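Local coordinates for glycerol dehydrogenase (Bacillus coagulans, PDB 6CSJ), which probably oxidises glycerol and related polyols with NAD+ as an iron-containing-family alcohol dehydrogenase, here in a double mutant that has acquired D-lactate dehydrogenase activity, at residues A288-A291 and E292-V296. The protein carries 2 engineered substitutions. Sequence-based numbering, arbitrary orientation.
Sequences APKA and EIEEV
The first turn of helix 290-303, in the all-helical part of this iron-containing alcohol dehydrogenase fold, starts at the N-cap residue Pro289, whose carbonyl O accepts the Ile293 N-H at 3.1 Å with the donor in the carbonyl plane. Proline suits a helix start, where its missing N-H costs no bond. The following i to i+4 bonds run from Glu294 N to Lys290 O at 2.9 Å and from Glu295 N to Ala291 O at 3.1 Å. On the outer face Lys290 and Glu294, one turn apart, form a salt bridge, NZ to OE2 at 3.3 Å, weak as a hydrogen bond; Tyr362 OH is a second, weak partner of that oxygen. The lysine chain bends at chi3 (69°) and chi4 (83°) and curves round OE2: CG lies 3.4 Å from this oxygen, and the ammonium comes back to it at the far end. Glu292 reaches back toward the helix start, its OE1 3.3 Å from Ala288 CB, while Arg180 pairs with that same oxygen; a negative charge near the N-terminal end should suit the helix dipole. Ile293, buried, turns its branched side chain to Leu280 and Leu283 of helix 271-285 and Val358 of helix 345-365, and its CD1 lies 3.6 Å from Ala288 O.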
ATOM      1  N   ALA A 288     -19.922  -9.804  10.142  1.00 23.32           N
ATOM      2  CA  ALA A 288     -20.571  -8.631   9.566  1.00 23.11           C
ATOM      3  C   ALA A 288     -21.897  -9.052   8.926  1.00 22.41           C
ATOM      4  O   ALA A 288     -22.053 -10.227   8.554  1.00 18.43           O
ATOM      5  CB  ALA A 288     -19.665  -7.982   8.523  1.00 22.83           C
ATOM      6  N   PRO A 289     -22.864  -8.116   8.812  1.00 25.18           N
ATOM      7  CA  PRO A 289     -24.154  -8.473   8.193  1.00 25.52           C
ATOM      8  C   PRO A 289     -23.969  -9.038   6.794  1.00 30.19           C
ATOM      9  O   PRO A 289     -23.059  -8.623   6.069  1.00 31.90           O
ATOM     10  CB  PRO A 289     -24.914  -7.144   8.122  1.00 25.02           C
ATOM     11  CG  PRO A 289     -24.288  -6.281   9.167  1.00 30.72           C
ATOM     12  CD  PRO A 289     -22.851  -6.732   9.337  1.00 30.34           C
ATOM     13  N   LYS A 290     -24.828  -9.985   6.428  1.00 34.70           N
ATOM     14  CA  LYS A 290     -24.806 -10.570   5.088  1.00 32.00           C
ATOM     15  C   LYS A 290     -24.860  -9.502   3.978  1.00 30.29           C
ATOM     16  O   LYS A 290     -24.246  -9.697   2.920  1.00 28.57           O
ATOM     17  CB  LYS A 290     -25.956 -11.576   4.938  1.00 31.60           C
ATOM     18  CG  LYS A 290     -25.920 -12.379   3.645  1.00 29.20           C
ATOM     19  CD  LYS A 290     -26.746 -13.656   3.716  1.00 31.25           C
ATOM     20  CE  LYS A 290     -28.254 -13.379   3.786  1.00 34.06           C
ATOM     21  NZ  LYS A 290     -28.882 -13.135   2.449  1.00 36.52           N
ATOM     22  N   ALA A 291     -25.562  -8.387   4.219  1.00 25.39           N
ATOM     23  CA  ALA A 291     -25.644  -7.286   3.242  1.00 26.90           C
ATOM     24  C   ALA A 291     -24.279  -6.629   2.983  1.00 29.81           C
ATOM     25  O   ALA A 291     -23.951  -6.305   1.846  1.00 40.66           O
ATOM     26  CB  ALA A 291     -26.661  -6.241   3.683  1.00 24.35           C
ATOM     27  N   GLU A 292     -23.504  -6.440   4.046  1.00 29.27           N
ATOM     28  CA  GLU A 292     -22.138  -5.908   3.968  1.00 28.26           C
ATOM     29  C   GLU A 292     -21.205  -6.876   3.216  1.00 24.82           C
ATOM     30  O   GLU A 292     -20.399  -6.455   2.401  1.00 24.26           O
ATOM     31  CB  GLU A 292     -21.609  -5.647   5.380  1.00 32.17           C
ATOM     32  CG  GLU A 292     -20.575  -4.538   5.514  1.00 38.09           C
ATOM     33  CD  GLU A 292     -20.451  -4.063   6.967  1.00 39.73           C
ATOM     34  OE1 GLU A 292     -19.769  -4.728   7.770  1.00 38.84           O
ATOM     35  OE2 GLU A 292     -21.040  -3.030   7.316  1.00 43.20           O
ATOM     36  N   ILE A 293     -21.332  -8.169   3.489  1.00 26.37           N
ATOM     37  CA  ILE A 293     -20.550  -9.214   2.791  1.00 27.66           C
ATOM     38  C   ILE A 293     -20.869  -9.248   1.291  1.00 24.91           C
ATOM     39  O   ILE A 293     -19.968  -9.316   0.456  1.00 19.93           O
ATOM     40  CB  ILE A 293     -20.770 -10.610   3.430  1.00 28.74           C
ATOM     41  CG1 ILE A 293     -20.135 -10.648   4.827  1.00 31.11           C
ATOM     42  CG2 ILE A 293     -20.194 -11.734   2.566  1.00 28.13           C
ATOM     43  CD1 ILE A 293     -20.634 -11.792   5.690  1.00 32.03           C
ATOM     44  N   GLU A 294     -22.151  -9.208   0.965  1.00 25.01           N
ATOM     45  CA  GLU A 294     -22.594  -9.221  -0.434  1.00 24.83           C
ATOM     46  C   GLU A 294     -22.079  -8.003  -1.202  1.00 22.58           C
ATOM     47  O   GLU A 294     -21.668  -8.149  -2.352  1.00 24.33           O
ATOM     48  CB  GLU A 294     -24.120  -9.316  -0.540  1.00 25.39           C
ATOM     49  CG  GLU A 294     -24.655 -10.707  -0.267  1.00 32.05           C
ATOM     50  CD  GLU A 294     -26.172 -10.801  -0.224  1.00 33.21           C
ATOM     51  OE1 GLU A 294     -26.858  -9.904  -0.761  1.00 33.77           O
ATOM     52  OE2 GLU A 294     -26.674 -11.792   0.338  1.00 34.23           O
ATOM     53  N   GLU A 295     -22.094  -6.825  -0.577  1.00 18.83           N
ATOM     54  CA  GLU A 295     -21.565  -5.620  -1.214  1.00 21.32           C
ATOM     55  C   GLU A 295     -20.058  -5.752  -1.529  1.00 23.01           C
ATOM     56  O   GLU A 295     -19.625  -5.363  -2.612  1.00 25.87           O
ATOM     57  CB  GLU A 295     -21.844  -4.379  -0.358  1.00 18.87           C
ATOM     58  CG  GLU A 295     -21.330  -3.082  -0.959  1.00 21.09           C
ATOM     59  CD  GLU A 295     -21.828  -1.852  -0.243  1.00 24.63           C
ATOM     60  OE1 GLU A 295     -22.929  -1.372  -0.595  1.00 44.20           O
ATOM     61  OE2 GLU A 295     -21.125  -1.348   0.662  1.00 22.27           O
ATOM     62  N   VAL A 296     -19.283  -6.323  -0.601  1.00 19.84           N
ATOM     63  CA  VAL A 296     -17.847  -6.547  -0.808  1.00 19.66           C
ATOM     64  C   VAL A 296     -17.576  -7.603  -1.882  1.00 20.96           C
ATOM     65  O   VAL A 296     -16.743  -7.388  -2.769  1.00 19.71           O
ATOM     66  CB  VAL A 296     -17.128  -6.940   0.516  1.00 18.81           C
ATOM     67  CG1 VAL A 296     -15.704  -7.429   0.261  1.00 17.69           C
ATOM     68  CG2 VAL A 296     -17.109  -5.744   1.462  1.00 19.30           C
TER